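Local coordinates for protein 15-O-acetyltransferase (Fusarium sporotrichioides, PDB 3FOT) that transfers an acetyl group to the 15-hydroxyl of trichothecene intermediates during the biosynthesis of mycotoxins such as T-2 toxin, as a member of the BAHD acyltransferase superfamily, at residues 37-42 with 49-54; 83-88 with 195-200; 91-96 with 118-123. One frame throughout, in Å; residues are numbered along the deposited sequence.

How the contacts relate
Contact 1 includes the start of strand 53-61 of the six-stranded sheet, and in contact 2 helix 191-205 rests on the same strand, whereas contact 3 lies furthest from the centre of the chain. Contact 1 is a partly buried aromatic contact near the substrate-binding His414, completed by a shared water. Contact 2 is buried and joins two helices, with one apolar touch beside a cluster of charges. Contact 3, also partly buried, sets a tryptophan of helix 114-124 against the chain just after helix 71-88, which is part of contact 2, and the two touch through Arg86 and Phe197. Contact 1 touches neither, its centre lying about 20 Å from that of contact 2 and about 18 Å from that of contact 3.

Contact 1 of 3, residues 37-42 with 49-54; sequences EAIVGL and ALYDLY
Val40 lays its CG1 over one face of the Tyr51 ring, 4.1 Å from the ring centroid and 28° off the normal, a CH-pi contact. The ring belongs to the type I turn from Ala49 to Asp52, which follows the Schellman motif ending helix 43-46, with Ala49 as its C-prime residue, and leads into strand 53-61. The chain has thus run through two short helices and come back beside helix 36-41. With chi1 at -64°, Tyr51 CG stands anti to its own carbonyl carbon, sending the ring toward the helix and along Val40 to Ile39. At the phenol end, Ile39 CG2 lies 3.7 Å from Tyr51 OH. The same isoleucine side chain comes within about 4 Å of that of His414, which binds 15-deacetylcalonectrin, so this apolar contact lies next to the substrate-binding residue. Tyr51 O also accepts a hydrogen bond from ND1 of His186, the histidine of the HXXXD sequence that marks BAHD enzymes. No direct hydrogen bond joins the two segments; instead one water, at the ring edge, donates to Val40 O at 3.0 Å and accepts from Tyr51 N at 3.0 Å.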
loop_
_atom_site.group_PDB
_atom_site.type_symbol
_atom_site.label_atom_id
_atom_site.label_comp_id
_atom_site.label_asym_id
_atom_site.label_seq_id
_atom_site.Cartn_x
_atom_site.Cartn_y
_atom_site.Cartn_z
ATOM N N GLU A 37 -7.807 -8.964 -3.546
ATOM C CA GLU A 37 -7.192 -10.046 -2.734
ATOM C C GLU A 37 -6.726 -11.212 -3.583
ATOM O O GLU A 37 -5.663 -11.753 -3.347
ATOM C CB GLU A 37 -8.177 -10.543 -1.663
ATOM C CG GLU A 37 -8.485 -9.522 -0.577
ATOM C CD GLU A 37 -9.610 -9.964 0.355
ATOM O OE1 GLU A 37 -10.365 -10.896 -0.022
ATOM O OE2 GLU A 37 -9.757 -9.355 1.435
ATOM N N ALA A 38 -7.534 -11.597 -4.568
ATOM C CA ALA A 38 -7.249 -12.752 -5.412
ATOM C C ALA A 38 -5.999 -12.522 -6.260
ATOM O O ALA A 38 -5.283 -13.470 -6.576
ATOM C CB ALA A 38 -8.465 -13.070 -6.279
ATOM N N ILE A 39 -5.750 -11.265 -6.637
ATOM C CA ILE A 39 -4.540 -10.925 -7.380
ATOM C C ILE A 39 -3.304 -11.156 -6.504
ATOM O O ILE A 39 -2.408 -11.939 -6.862
ATOM C CB ILE A 39 -4.554 -9.442 -7.900
ATOM C CG1 ILE A 39 -5.691 -9.227 -8.893
ATOM C CG2 ILE A 39 -3.241 -9.145 -8.628
ATOM C CD1 ILE A 39 -5.947 -7.751 -9.241
ATOM N N VAL A 40 -3.262 -10.498 -5.343
ATOM C CA VAL A 40 -2.081 -10.594 -4.483
ATOM C C VAL A 40 -1.941 -11.960 -3.814
ATOM O O VAL A 40 -0.836 -12.337 -3.403
ATOM C CB VAL A 40 -2.005 -9.436 -3.433
ATOM C CG1 VAL A 40 -2.050 -8.062 -4.168
ATOM C CG2 VAL A 40 -3.166 -9.511 -2.437
ATOM N N GLY A 41 -3.070 -12.659 -3.681
ATOM C CA GLY A 41 -3.128 -14.011 -3.129
ATOM C C GLY A 41 -2.775 -15.163 -4.065
ATOM O O GLY A 41 -2.625 -16.285 -3.588
ATOM N N LEU A 42 -2.634 -14.923 -5.373
ATOM C CA LEU A 42 -2.249 -16.015 -6.308
ATOM C C LEU A 42 -1.114 -16.838 -5.715
ATOM O O LEU A 42 -0.057 -16.308 -5.376
ATOM C CB LEU A 42 -1.823 -15.499 -7.670
ATOM C CG LEU A 42 -2.888 -14.847 -8.540
ATOM C CD1 LEU A 42 -2.237 -14.215 -9.782
ATOM C CD2 LEU A 42 -3.901 -15.903 -8.946
ATOM N N ALA A 49 6.327 -13.934 -2.184
ATOM C CA ALA A 49 6.227 -12.588 -1.602
ATOM C C ALA A 49 6.172 -11.486 -2.654
ATOM O O ALA A 49 6.629 -10.366 -2.400
ATOM C CB ALA A 49 7.407 -12.337 -0.637
ATOM N N LEU A 50 5.596 -11.794 -3.821
ATOM C CA LEU A 50 5.701 -10.909 -4.973
ATOM C C LEU A 50 4.986 -9.580 -4.779
ATOM O O LEU A 50 5.384 -8.616 -5.403
ATOM C CB LEU A 50 5.238 -11.576 -6.277
ATOM C CG LEU A 50 6.074 -12.763 -6.797
ATOM C CD1 LEU A 50 5.704 -13.018 -8.252
ATOM C CD2 LEU A 50 7.564 -12.509 -6.617
ATOM N N TYR A 51 3.946 -9.535 -3.947
ATOM C CA TYR A 51 3.243 -8.257 -3.665
ATOM C C TYR A 51 3.339 -7.782 -2.199
ATOM O O TYR A 51 2.507 -6.985 -1.768
ATOM C CB TYR A 51 1.744 -8.348 -4.002
ATOM C CG TYR A 51 1.404 -8.563 -5.461
ATOM C CD1 TYR A 51 1.158 -7.483 -6.297
ATOM C CD2 TYR A 51 1.303 -9.846 -5.989
ATOM C CE1 TYR A 51 0.817 -7.673 -7.642
ATOM C CE2 TYR A 51 0.961 -10.053 -7.320
ATOM C CZ TYR A 51 0.728 -8.961 -8.142
ATOM O OH TYR A 51 0.408 -9.139 -9.481
ATOM N N ASP A 52 4.327 -8.266 -1.453
ATOM C CA ASP A 52 4.412 -7.987 -0.010
ATOM C C ASP A 52 4.510 -6.472 0.229
ATOM O O ASP A 52 5.139 -5.748 -0.561
ATOM C CB ASP A 52 5.633 -8.677 0.614
ATOM C CG ASP A 52 5.374 -10.130 1.023
ATOM O OD1 ASP A 52 4.418 -10.775 0.518
ATOM O OD2 ASP A 52 6.144 -10.650 1.868
ATOM N N LEU A 53 3.894 -6.026 1.319
ATOM C CA LEU A 53 3.912 -4.621 1.741
ATOM C C LEU A 53 5.000 -4.425 2.769
ATOM O O LEU A 53 5.163 -5.258 3.661
ATOM C CB LEU A 53 2.587 -4.257 2.431
ATOM C CG LEU A 53 1.266 -4.547 1.737
ATOM C CD1 LEU A 53 0.124 -4.352 2.722
ATOM C CD2 LEU A 53 1.177 -3.598 0.582
ATOM N N TYR A 54 5.757 -3.339 2.645
ATOM C CA TYR A 54 6.669 -2.944 3.714
ATOM C C TYR A 54 6.446 -1.471 4.005
ATOM O O TYR A 54 6.279 -0.664 3.077
ATOM C CB TYR A 54 8.118 -3.101 3.296
ATOM C CG TYR A 54 8.600 -4.507 3.067
ATOM C CD1 TYR A 54 9.365 -5.148 4.041
ATOM C CD2 TYR A 54 8.333 -5.179 1.870
ATOM C CE1 TYR A 54 9.867 -6.419 3.841
ATOM C CE2 TYR A 54 8.835 -6.473 1.653
ATOM C CZ TYR A 54 9.596 -7.078 2.652
ATOM O OH TYR A 54 10.150 -8.321 2.512
HETATM O O HOH W 1 1.996 -11.601 -2.860
#

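Contact 2 of 3, residues 83-88 with 195-200; sequences LDARFE and RKFVGD
Ala85 presses its methyl group against the outer end of the Phe197 ring, CB lying 3.5 Å from CZ and 3.6 Å from CE1. The methyl approaches obliquely, and the short alanine lets the helix backbone come close as well: Ala85 O is 3.8 Å from Phe197 CE1. Phe197 carries its CG anti to the backbone N, chi1 -170°, which swings the ring out of its own helix to meet helix 71-88. Beyond the ring, Cys92 closes in on CZ, and Leu201 and Leu204 also touch Ala85, so the apolar side is densely filled. Here two helices far apart in sequence pack side by side in this BAHD-type acyltransferase: helix 191-205 follows the HXXXD sequence and rests on strand 53-61 through Val198 and Arg195, which meet Ile55, while helix 71-88 meets helix 191-205 through Ala85. The other half of the contact is looser and polar. Glu88 and Asp200 both direct CB toward the opposite helix, yet their carboxylates stay apart, Glu88 OE1 4.5 Å from Asp200 OD2. The proximity of two acids is probably eased by Arg203, of the same helix as Asp200, which has NH1 in salt bridges to Asp200 OD1 and, across to helix 71-88, Glu88 OE1. Asp200 OD2 has its own hydrogen-bond partner in Tyr354 OH. Glu88 remains partly exposed, and a bound sulfate ion, probably from the crystallisation liquor, lies about 5 Å from the side chain of Asp200.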
loop_
_atom_site.group_PDB
_atom_site.type_symbol
_atom_site.label_atom_id
_atom_site.label_comp_id
_atom_site.label_asym_id
_atom_site.label_seq_id
_atom_site.Cartn_x
_atom_site.Cartn_y
_atom_site.Cartn_z
ATOM N N LEU A 83 -0.601 -7.481 20.799
ATOM C CA LEU A 83 -1.714 -8.253 21.383
ATOM C C LEU A 83 -3.004 -7.433 21.467
ATOM O O LEU A 83 -4.080 -7.923 21.073
ATOM C CB LEU A 83 -1.332 -8.819 22.759
ATOM C CG LEU A 83 -0.276 -9.923 22.735
ATOM C CD1 LEU A 83 0.342 -10.110 24.113
ATOM C CD2 LEU A 83 -0.881 -11.238 22.194
ATOM N N ASP A 84 -2.920 -6.193 21.960
ATOM C CA ASP A 84 -4.075 -5.313 22.001
ATOM C C ASP A 84 -4.601 -5.100 20.587
ATOM O O ASP A 84 -5.808 -5.085 20.366
ATOM C CB ASP A 84 -3.712 -3.940 22.595
ATOM C CG ASP A 84 -3.368 -4.005 24.067
ATOM O OD1 ASP A 84 -3.737 -5.022 24.730
ATOM O OD2 ASP A 84 -2.736 -3.023 24.547
ATOM N N ALA A 85 -3.674 -4.931 19.637
ATOM C CA ALA A 85 -4.041 -4.614 18.262
ATOM C C ALA A 85 -4.729 -5.809 17.601
ATOM O O ALA A 85 -5.646 -5.628 16.799
ATOM C CB ALA A 85 -2.831 -4.184 17.475
ATOM N N ARG A 86 -4.298 -7.017 17.957
ATOM C CA ARG A 86 -4.894 -8.247 17.432
ATOM C C ARG A 86 -6.347 -8.319 17.874
ATOM O O ARG A 86 -7.218 -8.701 17.095
ATOM C CB ARG A 86 -4.143 -9.498 17.914
ATOM C CG ARG A 86 -4.827 -10.794 17.383
ATOM C CD ARG A 86 -4.017 -12.020 17.635
ATOM N NE ARG A 86 -4.694 -13.232 17.172
ATOM C CZ ARG A 86 -4.100 -14.404 16.974
ATOM N NH1 ARG A 86 -2.788 -14.552 17.161
ATOM N NH2 ARG A 86 -4.832 -15.448 16.559
ATOM N N PHE A 87 -6.598 -7.935 19.126
ATOM C CA PHE A 87 -7.965 -7.854 19.629
ATOM C C PHE A 87 -8.826 -6.853 18.868
ATOM O O PHE A 87 -9.939 -7.173 18.472
ATOM C CB PHE A 87 -8.011 -7.568 21.132
ATOM C CG PHE A 87 -9.352 -7.837 21.724
ATOM C CD1 PHE A 87 -9.679 -9.128 22.138
ATOM C CD2 PHE A 87 -10.316 -6.828 21.794
ATOM C CE1 PHE A 87 -10.954 -9.404 22.661
ATOM C CE2 PHE A 87 -11.602 -7.105 22.311
ATOM C CZ PHE A 87 -11.893 -8.395 22.745
ATOM N N GLU A 88 -8.291 -5.655 18.621
ATOM C CA GLU A 88 -9.009 -4.637 17.866
ATOM C C GLU A 88 -9.202 -5.011 16.393
ATOM O O GLU A 88 -10.284 -4.776 15.819
ATOM C CB GLU A 88 -8.242 -3.322 17.918
ATOM C CG GLU A 88 -8.157 -2.679 19.308
ATOM C CD GLU A 88 -7.690 -1.226 19.232
ATOM O OE1 GLU A 88 -7.441 -0.715 18.114
ATOM O OE2 GLU A 88 -7.620 -0.568 20.291
ATOM N N ARG A 195 -1.406 0.833 6.916
ATOM C CA ARG A 195 -0.984 2.068 7.609
ATOM C C ARG A 195 -1.850 2.398 8.825
ATOM O O ARG A 195 -1.325 2.861 9.846
ATOM C CB ARG A 195 -0.946 3.248 6.647
ATOM C CG ARG A 195 0.206 3.080 5.673
ATOM C CD ARG A 195 0.221 4.188 4.657
ATOM N NE ARG A 195 -0.812 4.004 3.649
ATOM C CZ ARG A 195 -1.234 4.966 2.841
ATOM N NH1 ARG A 195 -0.731 6.196 2.956
ATOM N NH2 ARG A 195 -2.199 4.712 1.955
ATOM N N LYS A 196 -3.161 2.178 8.726
ATOM C CA LYS A 196 -4.043 2.383 9.885
ATOM C C LYS A 196 -3.555 1.492 11.040
ATOM O O LYS A 196 -3.506 1.901 12.187
ATOM C CB LYS A 196 -5.499 2.036 9.553
ATOM C CG LYS A 196 -6.202 3.137 8.715
ATOM C CD LYS A 196 -7.575 2.701 8.168
ATOM C CE LYS A 196 -8.621 2.492 9.272
ATOM N NZ LYS A 196 -9.017 3.750 10.002
ATOM N N PHE A 197 -3.176 0.269 10.715
ATOM C CA PHE A 197 -2.738 -0.659 11.751
ATOM C C PHE A 197 -1.399 -0.225 12.387
ATOM O O PHE A 197 -1.225 -0.335 13.604
ATOM C CB PHE A 197 -2.651 -2.085 11.186
ATOM C CG PHE A 197 -2.439 -3.119 12.248
ATOM C CD1 PHE A 197 -3.520 -3.640 12.964
ATOM C CD2 PHE A 197 -1.148 -3.564 12.539
ATOM C CE1 PHE A 197 -3.319 -4.600 13.979
ATOM C CE2 PHE A 197 -0.932 -4.532 13.504
ATOM C CZ PHE A 197 -2.019 -5.061 14.230
ATOM N N VAL A 198 -0.479 0.298 11.583
ATOM C CA VAL A 198 0.772 0.893 12.118
ATOM C C VAL A 198 0.390 2.025 13.111
ATOM O O VAL A 198 0.920 2.100 14.225
ATOM C CB VAL A 198 1.657 1.425 10.984
ATOM C CG1 VAL A 198 2.821 2.258 11.525
ATOM C CG2 VAL A 198 2.194 0.234 10.147
ATOM N N GLY A 199 -0.547 2.874 12.696
ATOM C CA GLY A 199 -1.030 3.969 13.565
ATOM C C GLY A 199 -1.561 3.443 14.889
ATOM O O GLY A 199 -1.300 4.018 15.978
ATOM N N ASP A 200 -2.336 2.369 14.801
ATOM C CA ASP A 200 -2.907 1.719 15.997
ATOM C C ASP A 200 -1.813 1.232 16.936
ATOM O O ASP A 200 -1.895 1.429 18.136
ATOM C CB ASP A 200 -3.798 0.533 15.591
ATOM C CG ASP A 200 -5.060 0.971 14.842
ATOM O OD1 ASP A 200 -5.511 2.123 15.016
ATOM O OD2 ASP A 200 -5.587 0.170 14.057
#

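Contact 3 of 3, residues 91-96 with 118-123; sequences ECACTV and RDWARG
Trp120 reaches from helix 114-124 to the chain at Cys92 and Ala93, and NE1, CE2, CZ2 and CH2 of its indole meet it. From CB, which points toward that chain, CG is turned to the far side from the backbone N (chi1 163°), carrying the ring system clear of its helix. The first ring atom to make contact is NE1, 3.9 Å from Ala93 CB. The same methyl lies 3.4 Å above the indole plane, displaced toward the rim, and is also near CE2 and CZ2, the latter at 3.7 Å. CZ2 has a second neighbour of another kind: Cys92 O, near the ring plane and 3.5 Å from that carbon, so the slightly positive C-H edge probably faces the carbonyl favourably. At the tip, CH2 meets Cys92 SG at 3.8 Å. The sulfur is 5.0 Å from the centroid of the six-membered ring and 70° off its normal, an oblique sulfur-aromatic contact. Cys92 chi1, 67°, puts SG between the backbone N and carbonyl carbon of the cysteine, where SG reaches CH2 of the tryptophan. Toward the solvent, helix 114-124 carries its own salt bridge: Arg122 NH1 gives a hydrogen bond to Asp119 OD1 at 2.8 Å, met from above the carboxylate plane. On the same side of the indole as Ala93, Arg86 of helix 71-88 makes a cation-pi interaction, while Leu82 of that helix also touches the tryptophan. The indole thus fills the angle between helix 114-124, helix 71-88 and the short 3-10 segment leading to strand 95-97, an outermost strand of the four-stranded antiparallel sheet, whose neighbour 105-109 supplies Tyr108 against Ala93.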
loop_
_atom_site.group_PDB
_atom_site.type_symbol
_atom_site.label_atom_id
_atom_site.label_comp_id
_atom_site.label_asym_id
_atom_site.label_seq_id
_atom_site.Cartn_x
_atom_site.Cartn_y
_atom_site.Cartn_z
ATOM N N GLU A 91 -7.025 -8.977 11.603
ATOM C CA GLU A 91 -6.385 -9.178 10.324
ATOM C C GLU A 91 -4.889 -9.450 10.486
ATOM O O GLU A 91 -4.309 -10.150 9.679
ATOM C CB GLU A 91 -6.554 -7.935 9.454
ATOM C CG GLU A 91 -7.942 -7.834 8.819
ATOM C CD GLU A 91 -9.019 -7.304 9.729
ATOM O OE1 GLU A 91 -8.743 -6.827 10.864
ATOM O OE2 GLU A 91 -10.168 -7.341 9.271
ATOM N N CYS A 92 -4.286 -8.892 11.540
ATOM C CA CYS A 92 -2.845 -9.046 11.799
ATOM C C CYS A 92 -2.407 -10.491 12.124
ATOM O O CYS A 92 -1.197 -10.779 12.152
ATOM C CB CYS A 92 -2.407 -8.089 12.915
ATOM S SG CYS A 92 -3.124 -8.520 14.526
ATOM N N ALA A 93 -3.373 -11.398 12.358
ATOM C CA ALA A 93 -3.036 -12.817 12.529
ATOM C C ALA A 93 -3.803 -13.792 11.636
ATOM O O ALA A 93 -3.814 -15.009 11.908
ATOM C CB ALA A 93 -3.194 -13.223 14.003
ATOM N N CYS A 94 -4.439 -13.278 10.585
ATOM C CA CYS A 94 -5.044 -14.164 9.596
ATOM C C CYS A 94 -3.924 -14.914 8.863
ATOM O O CYS A 94 -2.774 -14.444 8.812
ATOM C CB CYS A 94 -5.928 -13.389 8.606
ATOM S SG CYS A 94 -7.412 -12.672 9.336
ATOM N N THR A 95 -4.262 -16.086 8.323
ATOM C CA THR A 95 -3.317 -16.917 7.608
ATOM C C THR A 95 -3.914 -17.273 6.243
ATOM O O THR A 95 -5.109 -17.111 6.021
ATOM C CB THR A 95 -3.036 -18.212 8.399
ATOM O OG1 THR A 95 -4.277 -18.879 8.690
ATOM C CG2 THR A 95 -2.320 -17.891 9.709
ATOM N N VAL A 96 -3.079 -17.791 5.355
ATOM C CA VAL A 96 -3.512 -18.065 4.009
ATOM C C VAL A 96 -3.328 -19.532 3.682
ATOM O O VAL A 96 -2.348 -20.163 4.112
ATOM C CB VAL A 96 -2.735 -17.213 2.977
ATOM C CG1 VAL A 96 -1.247 -17.528 2.973
ATOM C CG2 VAL A 96 -3.312 -17.428 1.567
ATOM N N ARG A 118 0.550 -14.912 23.409
ATOM C CA ARG A 118 1.794 -14.250 23.739
ATOM C C ARG A 118 2.952 -14.809 22.918
ATOM O O ARG A 118 3.803 -14.050 22.455
ATOM C CB ARG A 118 2.043 -14.351 25.253
ATOM C CG ARG A 118 1.098 -13.486 26.061
ATOM C CD ARG A 118 1.475 -13.428 27.557
ATOM N NE ARG A 118 1.211 -14.685 28.251
ATOM C CZ ARG A 118 0.119 -14.950 28.967
ATOM N NH1 ARG A 118 -0.006 -16.132 29.563
ATOM N NH2 ARG A 118 -0.841 -14.040 29.107
ATOM N N ASP A 119 2.978 -16.132 22.712
ATOM C CA ASP A 119 3.981 -16.762 21.851
ATOM C C ASP A 119 3.900 -16.198 20.441
ATOM O O ASP A 119 4.920 -15.913 19.825
ATOM C CB ASP A 119 3.776 -18.278 21.762
ATOM C CG ASP A 119 4.080 -18.993 23.062
ATOM O OD1 ASP A 119 4.680 -18.379 23.959
ATOM O OD2 ASP A 119 3.715 -20.183 23.146
ATOM N N TRP A 120 2.672 -16.064 19.933
ATOM C CA TRP A 120 2.458 -15.513 18.603
ATOM C C TRP A 120 3.038 -14.079 18.490
ATOM O O TRP A 120 3.789 -13.789 17.559
ATOM C CB TRP A 120 0.963 -15.525 18.205
ATOM C CG TRP A 120 0.662 -14.611 17.034
ATOM C CD1 TRP A 120 0.838 -14.880 15.706
ATOM C CD2 TRP A 120 0.197 -13.245 17.114
ATOM N NE1 TRP A 120 0.500 -13.774 14.953
ATOM C CE2 TRP A 120 0.086 -12.764 15.788
ATOM C CE3 TRP A 120 -0.148 -12.398 18.176
ATOM C CZ2 TRP A 120 -0.326 -11.452 15.493
ATOM C CZ3 TRP A 120 -0.591 -11.084 17.888
ATOM C CH2 TRP A 120 -0.665 -10.629 16.544
ATOM N N ALA A 121 2.669 -13.201 19.417
ATOM C CA ALA A 121 3.148 -11.799 19.377
ATOM C C ALA A 121 4.681 -11.696 19.478
ATOM O O ALA A 121 5.321 -10.966 18.719
ATOM C CB ALA A 121 2.450 -10.962 20.475
ATOM N N ARG A 122 5.276 -12.475 20.389
ATOM C CA ARG A 122 6.738 -12.525 20.491
ATOM C C ARG A 122 7.386 -12.917 19.159
ATOM O O ARG A 122 8.434 -12.361 18.753
ATOM C CB ARG A 122 7.114 -13.490 21.623
ATOM C CG ARG A 122 8.601 -13.735 21.808
ATOM C CD ARG A 122 8.829 -14.846 22.850
ATOM N NE ARG A 122 7.881 -14.721 23.957
ATOM C CZ ARG A 122 7.024 -15.673 24.302
ATOM N NH1 ARG A 122 7.033 -16.845 23.655
ATOM N NH2 ARG A 122 6.185 -15.466 25.311
ATOM N N GLY A 123 6.749 -13.858 18.454
ATOM C CA GLY A 123 7.217 -14.340 17.160
ATOM C C GLY A 123 7.182 -13.311 16.039
ATOM O O GLY A 123 7.854 -13.494 15.018
#